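Local coordinates for protein 4-alpha-glucanotransferase (Streptococcus agalactiae, PDB 6M6T) that is an amylomaltase, a glycan-binding enzyme built on the TIM-barrel fold, at residues V184-Y187 / H188-T191; K203-A206 / N207-I211; P264-W268 / D269-E273; Y415-Y419 / M420-P424; M460-P463 / N464-G467. One frame throughout, in Å; residues are numbered along the deposited sequence.

Contact 1. Residues V184-Y187 / H188-T191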
# COMPACT_ATOMS: atom_id res chain seq x y z
N VAL A 184 -16.91 22.33 -3.92
CA VAL A 184 -15.81 21.43 -4.24
C VAL A 184 -15.37 20.65 -3.01
O VAL A 184 -14.79 19.57 -3.14
CB VAL A 184 -14.63 22.21 -4.85
CG1 VAL A 184 -14.15 23.28 -3.89
CG2 VAL A 184 -13.51 21.26 -5.25
N ILE A 185 -15.63 21.17 -1.81
CA ILE A 185 -15.35 20.39 -0.61
C ILE A 185 -16.34 19.23 -0.51
O ILE A 185 -15.96 18.07 -0.31
CB ILE A 185 -15.41 21.28 0.65
CG1 ILE A 185 -14.28 22.30 0.67
CG2 ILE A 185 -15.32 20.43 1.92
CD1 ILE A 185 -14.46 23.34 1.76
N LYS A 186 -17.64 19.55 -0.62
CA LYS A 186 -18.65 18.50 -0.59
C LYS A 186 -18.37 17.43 -1.64
O LYS A 186 -18.63 16.24 -1.40
CB LYS A 186 -20.05 19.09 -0.78
CG LYS A 186 -21.18 18.16 -0.39
CD LYS A 186 -22.26 18.88 0.42
CE LYS A 186 -21.89 19.03 1.89
NZ LYS A 186 -21.48 17.74 2.51
N TYR A 187 -17.82 17.82 -2.80
CA TYR A 187 -17.42 16.82 -3.78
C TYR A 187 -16.50 15.76 -3.16
O TYR A 187 -16.73 14.56 -3.31
CB TYR A 187 -16.74 17.49 -4.98
CG TYR A 187 -15.97 16.49 -5.80
CD1 TYR A 187 -14.63 16.20 -5.51
CD2 TYR A 187 -16.59 15.79 -6.82
CE1 TYR A 187 -13.92 15.25 -6.22
CE2 TYR A 187 -15.89 14.82 -7.56
CZ TYR A 187 -14.55 14.57 -7.25
OH TYR A 187 -13.83 13.63 -7.96
N HIS A 188 -15.45 16.21 -2.47
CA HIS A 188 -14.43 15.28 -1.96
C HIS A 188 -14.95 14.47 -0.79
O HIS A 188 -14.57 13.30 -0.63
CB HIS A 188 -13.18 16.03 -1.54
CG HIS A 188 -12.37 16.55 -2.69
ND1 HIS A 188 -11.55 15.73 -3.45
CD2 HIS A 188 -12.23 17.80 -3.19
CE1 HIS A 188 -10.94 16.46 -4.37
NE2 HIS A 188 -11.34 17.72 -4.24
N GLU A 189 -15.82 15.07 0.02
CA GLU A 189 -16.53 14.29 1.04
C GLU A 189 -17.29 13.14 0.40
O GLU A 189 -17.21 11.99 0.86
CB GLU A 189 -17.50 15.17 1.82
CG GLU A 189 -16.97 15.58 3.17
CD GLU A 189 -17.42 16.97 3.59
OE1 GLU A 189 -18.63 17.29 3.48
OE2 GLU A 189 -16.53 17.73 4.03
N VAL A 190 -18.03 13.43 -0.66
CA VAL A 190 -18.90 12.43 -1.25
C VAL A 190 -18.08 11.36 -1.95
O VAL A 190 -18.40 10.17 -1.89
CB VAL A 190 -19.92 13.12 -2.19
CG1 VAL A 190 -20.67 12.10 -3.04
CG2 VAL A 190 -20.93 13.95 -1.38
N THR A 191 -16.98 11.75 -2.60
CA THR A 191 -16.13 10.72 -3.19
C THR A 191 -15.54 9.82 -2.10
O THR A 191 -15.41 8.61 -2.31
CB THR A 191 -15.03 11.33 -4.06
OG1 THR A 191 -14.28 12.30 -3.32
CG2 THR A 191 -15.65 11.98 -5.29
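Y187 sends its CG anti to the backbone N (chi1 163°), while H188 holds CG beside its own N (chi1 -73°), and these two choices swing the neighbouring rings together. The result is a T-shaped pair with planes at 86°: the phenol edge points at the imidazole face, and Y187 CD1 sits over the middle of that ring, 3.6 Å from H188 CG. One turn further on, T191 lays its methyl over a face of the phenol, displaced toward the rim, with CG2 3.4 Å from Y187 CZ; this is a CH-pi contact. All of it rides on regular alpha-helix, near the start of helix 182-208, where E189 N bonds to I185 O at 3.0 Å and T191 N to Y187 O at 2.9 Å. T191 OG1 also turns back to H188 O at 2.9 Å. On another side of the helix K186, its chain bent, reaches E189 in an i to i+3 salt bridge, NZ to OE1 3.0 Å. The second carboxylate oxygen, OE2, rests 3.6 Å from I185 CG2. Helices 105-122, 126-134 and 140-152 pack around the segment; E151 bonds H188 NE2, and R110 makes a cation-pi contact with Y187.

Contact 2. Residues K203-A206 / N207-I211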
# COMPACT_ATOMS: atom_id res chain seq x y z
N LYS A 203 -14.85 -5.83 1.00
CA LYS A 203 -14.30 -6.53 2.16
C LYS A 203 -15.33 -7.47 2.78
O LYS A 203 -14.96 -8.54 3.29
CB LYS A 203 -13.78 -5.51 3.20
CG LYS A 203 -13.49 -6.09 4.58
CD LYS A 203 -12.28 -5.46 5.23
CE LYS A 203 -12.01 -6.08 6.60
NZ LYS A 203 -12.89 -5.51 7.65
N GLU A 204 -16.62 -7.13 2.72
CA GLU A 204 -17.63 -8.02 3.27
C GLU A 204 -17.81 -9.27 2.40
O GLU A 204 -17.90 -10.39 2.92
CB GLU A 204 -18.95 -7.26 3.44
CG GLU A 204 -19.95 -7.91 4.41
CD GLU A 204 -20.94 -8.85 3.72
OE1 GLU A 204 -20.72 -9.18 2.53
OE2 GLU A 204 -21.94 -9.27 4.37
N TYR A 205 -17.87 -9.10 1.08
CA TYR A 205 -17.87 -10.26 0.19
C TYR A 205 -16.69 -11.18 0.50
O TYR A 205 -16.86 -12.38 0.78
CB TYR A 205 -17.83 -9.78 -1.26
CG TYR A 205 -18.05 -10.86 -2.30
CD1 TYR A 205 -19.31 -11.41 -2.49
CD2 TYR A 205 -17.00 -11.31 -3.09
CE1 TYR A 205 -19.51 -12.40 -3.45
CE2 TYR A 205 -17.19 -12.29 -4.05
CZ TYR A 205 -18.45 -12.83 -4.23
OH TYR A 205 -18.63 -13.82 -5.18
N ALA A 206 -15.49 -10.60 0.51
CA ALA A 206 -14.29 -11.37 0.76
C ALA A 206 -14.38 -12.12 2.09
O ALA A 206 -14.18 -13.34 2.14
CB ALA A 206 -13.08 -10.45 0.75
N ASN A 207 -14.71 -11.41 3.17
CA ASN A 207 -14.74 -12.03 4.49
C ASN A 207 -15.74 -13.18 4.53
O ASN A 207 -15.44 -14.26 5.05
CB ASN A 207 -15.08 -10.98 5.56
CG ASN A 207 -13.89 -10.06 5.90
OD1 ASN A 207 -12.76 -10.32 5.51
ND2 ASN A 207 -14.16 -8.99 6.65
N ASP A 208 -16.93 -12.98 3.97
CA ASP A 208 -17.93 -14.04 4.04
C ASP A 208 -17.63 -15.22 3.13
O ASP A 208 -18.29 -16.26 3.26
CB ASP A 208 -19.31 -13.47 3.75
CG ASP A 208 -19.80 -12.56 4.87
OD1 ASP A 208 -19.41 -11.37 4.88
OD2 ASP A 208 -20.55 -13.05 5.75
N LYS A 209 -16.67 -15.10 2.22
CA LYS A 209 -16.15 -16.29 1.55
C LYS A 209 -14.91 -16.89 2.22
O LYS A 209 -14.21 -17.69 1.59
CB LYS A 209 -15.84 -15.98 0.09
CG LYS A 209 -17.02 -15.47 -0.68
CD LYS A 209 -17.56 -16.52 -1.62
CE LYS A 209 -18.09 -15.89 -2.88
NZ LYS A 209 -19.60 -15.82 -2.93
N GLY A 210 -14.60 -16.52 3.46
CA GLY A 210 -13.37 -16.99 4.08
C GLY A 210 -12.08 -16.34 3.61
O GLY A 210 -11.00 -16.77 4.04
N ILE A 211 -12.15 -15.30 2.77
CA ILE A 211 -10.97 -14.59 2.26
C ILE A 211 -10.69 -13.38 3.15
O ILE A 211 -11.57 -12.54 3.37
CB ILE A 211 -11.18 -14.15 0.81
CG1 ILE A 211 -11.11 -15.37 -0.10
CG2 ILE A 211 -10.11 -13.12 0.39
CD1 ILE A 211 -9.95 -16.30 0.26
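Backbone bonds come first as Y205 and A206 meet K209 and I211 at the end of helix 182-208. N207 N reaches K203 O at 2.9 Å and D208 N reaches E204 O at 3.0 Å, both in the ordinary helical pattern. The helix is then closed by a Schellman motif: I211 N returns to A206 O at 2.9 Å, G210 N bonds to N207 O at 2.9 Å, and G210 takes the positive phi of 76° that turns the chain into strand 212-217 of the barrel. Apolar contact is slight, A206 CB facing I211 CG2 at 4.0 Å, with V37 of helix 27-38 also touching I211. Among polar side chains, K209 starts with CG beside its backbone N (chi1 -58°) and bends back until NZ makes a weak bond, 3.2 Å, to Y205 OH. That hydroxyl has its stronger partner in D34, and Y30 meets the phenol edge-to-face. The acidic pair is E204 and D208, one turn apart, their carboxylate planes 37° from each other and OE2 of E204 3.3 Å from OD1 of D208. If modelled correctly, two acids so near would probably raise each other's proton affinity, though both lie at the surface and the resolution does not settle it.

Contact 3. Residues P264-W268 / D269-E273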
# COMPACT_ATOMS: atom_id res chain seq x y z
N PRO A 264 8.22 13.88 5.39
CA PRO A 264 8.65 14.53 6.62
C PRO A 264 9.00 13.49 7.67
O PRO A 264 8.66 12.32 7.56
CB PRO A 264 7.42 15.35 7.03
CG PRO A 264 6.26 14.63 6.41
CD PRO A 264 6.79 14.06 5.12
N ILE A 265 9.69 13.96 8.70
CA ILE A 265 10.20 13.13 9.78
C ILE A 265 9.37 13.37 11.03
O ILE A 265 8.80 14.45 11.22
CB ILE A 265 11.69 13.48 9.98
CG1 ILE A 265 12.50 12.99 8.79
CG2 ILE A 265 12.21 12.95 11.27
CD1 ILE A 265 12.79 11.52 8.84
N TYR A 266 9.28 12.36 11.89
CA TYR A 266 8.47 12.46 13.10
C TYR A 266 9.25 13.14 14.23
O TYR A 266 10.44 12.90 14.43
CB TYR A 266 7.99 11.07 13.53
CG TYR A 266 6.90 10.51 12.63
CD1 TYR A 266 5.70 11.21 12.45
CD2 TYR A 266 7.07 9.31 11.95
CE1 TYR A 266 4.71 10.72 11.62
CE2 TYR A 266 6.08 8.81 11.12
CZ TYR A 266 4.90 9.52 10.95
OH TYR A 266 3.91 9.05 10.12
N ASN A 267 8.55 14.00 14.99
CA ASN A 267 9.07 14.51 16.26
C ASN A 267 8.61 13.53 17.32
O ASN A 267 7.64 13.76 18.06
CB ASN A 267 8.59 15.93 16.53
CG ASN A 267 9.09 16.49 17.87
OD1 ASN A 267 10.26 16.34 18.22
ND2 ASN A 267 8.19 17.15 18.61
N TRP A 268 9.30 12.38 17.37
CA TRP A 268 8.83 11.27 18.18
C TRP A 268 8.68 11.65 19.65
O TRP A 268 7.95 10.96 20.39
CB TRP A 268 9.78 10.08 18.02
CG TRP A 268 9.60 9.28 16.73
CD1 TRP A 268 10.39 9.32 15.62
CD2 TRP A 268 8.56 8.34 16.45
NE1 TRP A 268 9.92 8.45 14.67
CE2 TRP A 268 8.79 7.84 15.14
CE3 TRP A 268 7.46 7.86 17.16
CZ2 TRP A 268 7.96 6.90 14.54
CZ3 TRP A 268 6.63 6.91 16.56
CH2 TRP A 268 6.89 6.45 15.26
N ASP A 269 9.32 12.74 20.09
CA ASP A 269 9.13 13.20 21.46
C ASP A 269 7.70 13.67 21.69
O ASP A 269 7.08 13.29 22.69
CB ASP A 269 10.13 14.30 21.80
CG ASP A 269 11.57 13.79 21.83
OD1 ASP A 269 11.86 12.87 22.63
OD2 ASP A 269 12.41 14.29 21.04
N TYR A 270 7.15 14.48 20.76
CA TYR A 270 5.75 14.89 20.90
C TYR A 270 4.84 13.68 20.93
O TYR A 270 3.82 13.70 21.63
CB TYR A 270 5.31 15.82 19.77
CG TYR A 270 3.83 16.21 19.88
CD1 TYR A 270 3.42 17.25 20.71
CD2 TYR A 270 2.84 15.52 19.17
CE1 TYR A 270 2.07 17.61 20.82
CE2 TYR A 270 1.49 15.87 19.29
CZ TYR A 270 1.12 16.91 20.11
OH TYR A 270 -0.21 17.25 20.22
N HIS A 271 5.18 12.62 20.19
CA HIS A 271 4.37 11.41 20.24
C HIS A 271 4.42 10.76 21.62
O HIS A 271 3.38 10.48 22.21
CB HIS A 271 4.84 10.43 19.17
CG HIS A 271 4.68 10.94 17.77
ND1 HIS A 271 4.01 10.24 16.79
CD2 HIS A 271 5.12 12.08 17.18
CE1 HIS A 271 4.04 10.92 15.66
NE2 HIS A 271 4.71 12.04 15.87
N LYS A 272 5.64 10.52 22.14
CA LYS A 272 5.75 9.90 23.45
C LYS A 272 4.99 10.70 24.50
O LYS A 272 4.23 10.13 25.29
CB LYS A 272 7.22 9.74 23.87
CG LYS A 272 7.44 8.61 24.87
CD LYS A 272 8.65 8.83 25.77
CE LYS A 272 8.87 7.64 26.71
NZ LYS A 272 7.66 7.36 27.53
N GLU A 273 5.13 12.02 24.48
CA GLU A 273 4.39 12.83 25.44
C GLU A 273 2.89 12.70 25.23
O GLU A 273 2.12 12.58 26.19
CB GLU A 273 4.85 14.29 25.38
CG GLU A 273 5.90 14.67 26.45
CD GLU A 273 5.31 14.93 27.85
OE1 GLU A 273 4.29 15.65 27.94
OE2 GLU A 273 5.88 14.43 28.86
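The imidazole of H271 has the carbonyl of N267 at its edge, close to the ring plane, with N267 O 3.2 Å from CD2. Y266 and W268 come up to the same ring obliquely. Y266 CD1 is 3.6 Å from H271 CE1, the two planes inclined at 72°; the six-membered ring of W268 stands at 44°, with CE3 4.2 Å from H271 CB. W268 in turn has the CB of Y266 over one face, toward its rim. These three residues form an aromatic cluster that W279 of helix 277-289 joins. The cluster sits where the chain leaves strand 259-264, at the margin of the four-stranded antiparallel sheet, and starts helix 268-273 with N267 in the N-cap position. There the backbone of N267 does the work: its O takes weak bonds from Y270 N at 2.8 Å and H271 N at 3.4 Å, before K272 N makes a sound one to W268 O at 2.9 Å. The N267 side chain, CG anti to the backbone N (chi1 179°), instead lays ND2 3.4 Å from Y270 CB. The polar ends of the cluster are tied down from outside, H271 NE2 by L234 O and Y266 OH by I219 O.

Contact 4. Residues Y415-Y419 / M420-P424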
# COMPACT_ATOMS: atom_id res chain seq x y z
N TYR A 415 23.68 -22.93 -8.42
CA TYR A 415 23.40 -23.25 -7.03
C TYR A 415 21.91 -23.20 -6.73
O TYR A 415 21.38 -24.07 -6.04
CB TYR A 415 24.18 -22.29 -6.15
CG TYR A 415 23.74 -22.24 -4.73
CD1 TYR A 415 24.32 -23.07 -3.79
CD2 TYR A 415 22.77 -21.34 -4.31
CE1 TYR A 415 23.93 -23.03 -2.47
CE2 TYR A 415 22.38 -21.28 -2.98
CZ TYR A 415 22.97 -22.14 -2.07
OH TYR A 415 22.61 -22.11 -0.75
N ALA A 416 21.20 -22.19 -7.26
CA ALA A 416 19.77 -22.06 -7.00
C ALA A 416 18.98 -23.18 -7.67
O ALA A 416 17.98 -23.66 -7.12
CB ALA A 416 19.26 -20.70 -7.48
N GLU A 417 19.42 -23.62 -8.85
CA GLU A 417 18.75 -24.74 -9.49
C GLU A 417 19.00 -26.04 -8.73
O GLU A 417 18.15 -26.93 -8.73
CB GLU A 417 19.19 -24.86 -10.96
CG GLU A 417 18.72 -23.70 -11.86
CD GLU A 417 19.09 -23.88 -13.34
OE1 GLU A 417 20.24 -24.27 -13.64
OE2 GLU A 417 18.22 -23.61 -14.20
N ASN A 418 20.16 -26.15 -8.08
CA ASN A 418 20.44 -27.26 -7.20
C ASN A 418 19.51 -27.28 -5.98
O ASN A 418 18.63 -28.14 -5.86
CB ASN A 418 21.89 -27.19 -6.74
CG ASN A 418 22.62 -28.50 -6.92
OD1 ASN A 418 21.99 -29.57 -6.95
ND2 ASN A 418 23.95 -28.44 -7.04
N TYR A 419 19.68 -26.28 -5.11
CA TYR A 419 18.96 -26.13 -3.85
C TYR A 419 17.47 -26.40 -3.94
O TYR A 419 16.89 -26.97 -3.02
CB TYR A 419 19.17 -24.72 -3.33
CG TYR A 419 18.75 -24.50 -1.90
CD1 TYR A 419 17.41 -24.36 -1.56
CD2 TYR A 419 19.70 -24.39 -0.89
CE1 TYR A 419 17.03 -24.15 -0.22
CE2 TYR A 419 19.34 -24.18 0.42
CZ TYR A 419 18.01 -24.05 0.75
OH TYR A 419 17.66 -23.83 2.06
N MET A 420 16.85 -25.95 -5.02
CA MET A 420 15.40 -26.01 -5.15
C MET A 420 14.94 -27.16 -6.02
O MET A 420 13.72 -27.34 -6.17
CB MET A 420 14.87 -24.68 -5.72
CG MET A 420 15.05 -23.52 -4.76
SD MET A 420 14.39 -21.96 -5.35
CE MET A 420 15.91 -21.20 -5.90
N ARG A 421 15.86 -27.93 -6.60
CA ARG A 421 15.53 -29.15 -7.34
C ARG A 421 14.68 -28.85 -8.58
O ARG A 421 13.60 -29.40 -8.77
CB ARG A 421 14.83 -30.17 -6.44
CG ARG A 421 15.61 -30.53 -5.18
CD ARG A 421 17.05 -30.84 -5.55
NE ARG A 421 17.16 -31.95 -6.49
CZ ARG A 421 18.15 -32.11 -7.37
NH1 ARG A 421 19.14 -31.21 -7.44
NH2 ARG A 421 18.17 -33.17 -8.18
N ARG A 422 15.19 -27.96 -9.43
CA ARG A 422 14.46 -27.63 -10.65
C ARG A 422 14.48 -28.81 -11.61
O ARG A 422 15.56 -29.27 -12.02
CB ARG A 422 15.02 -26.37 -11.32
CG ARG A 422 14.33 -26.04 -12.68
CD ARG A 422 15.04 -24.91 -13.44
NE ARG A 422 14.38 -24.54 -14.69
CZ ARG A 422 14.53 -23.36 -15.30
NH1 ARG A 422 15.31 -22.41 -14.78
NH2 ARG A 422 13.89 -23.12 -16.44
N LEU A 423 13.29 -29.28 -11.95
CA LEU A 423 13.11 -30.30 -12.98
C LEU A 423 13.41 -29.71 -14.36
O LEU A 423 13.06 -28.56 -14.63
CB LEU A 423 11.68 -30.80 -12.92
CG LEU A 423 11.42 -31.70 -11.72
CD1 LEU A 423 10.25 -31.23 -10.89
CD2 LEU A 423 11.21 -33.11 -12.21
N PRO A 424 14.04 -30.48 -15.26
CA PRO A 424 14.29 -29.92 -16.60
C PRO A 424 12.99 -29.71 -17.36
O PRO A 424 12.01 -30.44 -17.18
CB PRO A 424 15.17 -30.99 -17.27
CG PRO A 424 15.68 -31.85 -16.16
CD PRO A 424 14.60 -31.83 -15.10
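A Schellman motif ends helix 410-419, and E417 and N418 supply the carbonyls that hold it. R421, at a positive phi of 63°, turns the chain: its N bonds to N418 O at 2.9 Å, and R422 N returns to E417 O at 3.2 Å. The packed side belongs to M420. Its CG stays beside the backbone N, and a bend at the sulfur brings CE back against the helix, 3.7 Å from A416 CB. Y419 flanks it, CD1 4.1 Å from M420 CG. F371 and, on helix 428-438, V432 and T435 touch the methionine, which therefore packs between the end of helix 410-419 and helix 428-438. Y419 is anchored elsewhere, through OH to H383.

The other side is looser and polar, and N418, R421 and R422 touch a crystal neighbour that may influence how they lie. Exposed R421 and N418 run side by side; R421 NH1 makes only a weak bond, 3.5 Å, to N418 O, and although N418 OD1 lies near the guanidinium edge, the angle there is poor for a hydrogen bond. Between these extremes, partly exposed E417 and R422 lie alongside each other and form a salt bridge. R422 reaches out extended from CG to NE, its guanidinium turned 85° from the carboxylate, and the bridge runs through one oxygen: E417 OE2 is 3.2 Å from R422 NH1 and 3.5 Å from R422 CD.

Contact 5. Residues M460-P463 / N464-G467. With AC1 (4,6-dideoxy-4-{[(1S,4R,5S,6S)-4,5,6-trihydroxy-3-(hydroxymethyl)cyclohex-2-en-1-yl]amino}-alpha-D-glucopyranose), chain I.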
# COMPACT_ATOMS: atom_id res chain seq x y z
N MET A 460 6.46 -4.19 -10.08
CA MET A 460 5.51 -3.17 -9.64
C MET A 460 6.22 -1.88 -9.23
O MET A 460 5.86 -0.80 -9.70
CB MET A 460 4.66 -3.69 -8.50
CG MET A 460 3.54 -2.77 -8.14
SD MET A 460 2.23 -2.75 -9.39
CE MET A 460 0.88 -2.15 -8.37
N ASN A 461 7.22 -1.98 -8.34
CA ASN A 461 8.07 -0.85 -7.98
C ASN A 461 9.51 -1.21 -8.25
O ASN A 461 9.86 -2.39 -8.27
CB ASN A 461 7.94 -0.43 -6.51
CG ASN A 461 8.47 1.00 -6.27
OD1 ASN A 461 8.18 1.91 -7.04
ND2 ASN A 461 9.25 1.19 -5.19
N MET A 462 10.33 -0.19 -8.46
CA MET A 462 11.79 -0.30 -8.48
C MET A 462 12.30 0.85 -7.65
O MET A 462 12.33 2.00 -8.12
CB MET A 462 12.38 -0.26 -9.89
CG MET A 462 13.91 -0.03 -9.93
SD MET A 462 14.71 -0.18 -11.56
CE MET A 462 14.33 -1.88 -11.99
N PRO A 463 12.71 0.60 -6.40
CA PRO A 463 12.88 1.69 -5.44
C PRO A 463 13.89 2.73 -5.91
O PRO A 463 14.88 2.41 -6.57
CB PRO A 463 13.36 0.98 -4.18
CG PRO A 463 12.85 -0.42 -4.33
CD PRO A 463 12.95 -0.72 -5.79
N ASN A 464 13.60 3.99 -5.57
CA ASN A 464 14.48 5.13 -5.80
C ASN A 464 14.50 5.55 -7.28
O ASN A 464 15.53 6.03 -7.78
CB ASN A 464 15.90 4.84 -5.29
CG ASN A 464 16.62 6.07 -4.86
OD1 ASN A 464 16.12 6.86 -4.05
ND2 ASN A 464 17.81 6.27 -5.42
N THR A 465 13.38 5.36 -7.98
CA THR A 465 13.14 5.95 -9.29
C THR A 465 11.71 6.48 -9.32
O THR A 465 10.94 6.29 -8.38
CB THR A 465 13.36 4.95 -10.45
OG1 THR A 465 12.41 3.89 -10.35
CG2 THR A 465 14.78 4.37 -10.45
N VAL A 466 11.37 7.18 -10.40
CA VAL A 466 9.98 7.57 -10.64
C VAL A 466 9.45 7.10 -12.00
O VAL A 466 8.22 6.94 -12.15
CB VAL A 466 9.80 9.10 -10.50
CG1 VAL A 466 8.32 9.42 -10.24
CG2 VAL A 466 10.66 9.66 -9.37
N GLY A 467 10.30 6.86 -12.98
CA GLY A 467 9.83 6.29 -14.23
C GLY A 467 9.16 4.94 -14.09
O GLY A 467 9.72 4.00 -13.50
C1 AC1 I . 8.68 4.09 -1.86
O2 AC1 I . 10.68 3.29 -3.06
C2 AC1 I . 9.62 4.27 -3.07
C4A AC1 I . 10.82 11.39 -4.53
C3 AC1 I . 10.22 5.65 -3.11
O3 AC1 I . 11.01 5.67 -4.29
C4 AC1 I . 9.09 6.70 -3.15
N4A AC1 I . 9.49 8.13 -3.33
C5 AC1 I . 8.35 6.51 -1.83
O5 AC1 I . 7.74 5.21 -1.81
C6 AC1 I . 7.28 7.59 -1.69
C1B AC1 I . 9.57 8.68 -4.71
C2B AC1 I . 11.04 8.97 -4.99
O2B AC1 I . 11.83 7.80 -4.77
C3B AC1 I . 11.48 10.09 -4.03
O3B AC1 I . 12.91 10.22 -4.01
O4 AC1 I . 11.07 12.52 -3.64
C5B AC1 I . 9.44 11.19 -4.75
C7B AC1 I . 8.86 9.90 -4.86
C6B AC1 I . 8.60 12.48 -4.91
O6B AC1 I . 9.33 13.62 -4.38
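T465 OG1 has two partners: it donates to M462 O at 2.9 Å, lying in the plane of that carbonyl, and N469 ND2, further along the loop, also bonds to it. The hydroxyl reaches M462 because chi1 of 64° sets OG1 between the backbone N and the carbonyl carbon of T465. The bond spans P463 and N464, whose backbone angles are close to those of a type II beta turn, N464 taking the positive phi of 74° in the third position. In this turn the N-H of N464 faces the bound AC1 and makes a weak hydrogen bond, 3.3 Å, to AC1 O3. N461, three residues earlier, has CG anti to the backbone N (chi1 -162°) and offers ND2 to AC1 O2 at 3.3 Å, again weakly; the same ND2 has a second weak partner in D397. P463 fills in between them, its CA 3.6 Å from AC1 O2. From this loop AC1 thus meets two weak N-H donors and a proline. The N464 side chain points elsewhere, OD1 accepting from L260 N, while L260 O is itself hydrogen-bonded to AC1. N461, P463 and N464 form part of the glycan pocket, on the long loop between helices 448-451 and 481-493, beyond the last barrel strand, as expected of a TIM-barrel enzyme whose binding site is built from loops.

All five contacts are local and follow in series along the chain; none nests in or crosses another. Contacts 1 and 2 share helix 182-208, their centres about 29 Å apart: the first lies among the helices near its start, the second closes its end just before barrel strand 212-217. Contact 3 follows in the excursion between strands 212-217 and 292-295, joining the antiparallel sheet to helix 268-273. Contact 4 ends helix 410-419 and leads toward helix 428-438, ahead of the last barrel strand, 443-447; it lies across the chain's centre from contact 1, about 55 Å between centres. Contact 5 comes last, in the loop beside the glycan, about 14 Å from contact 3 at the nearest atoms.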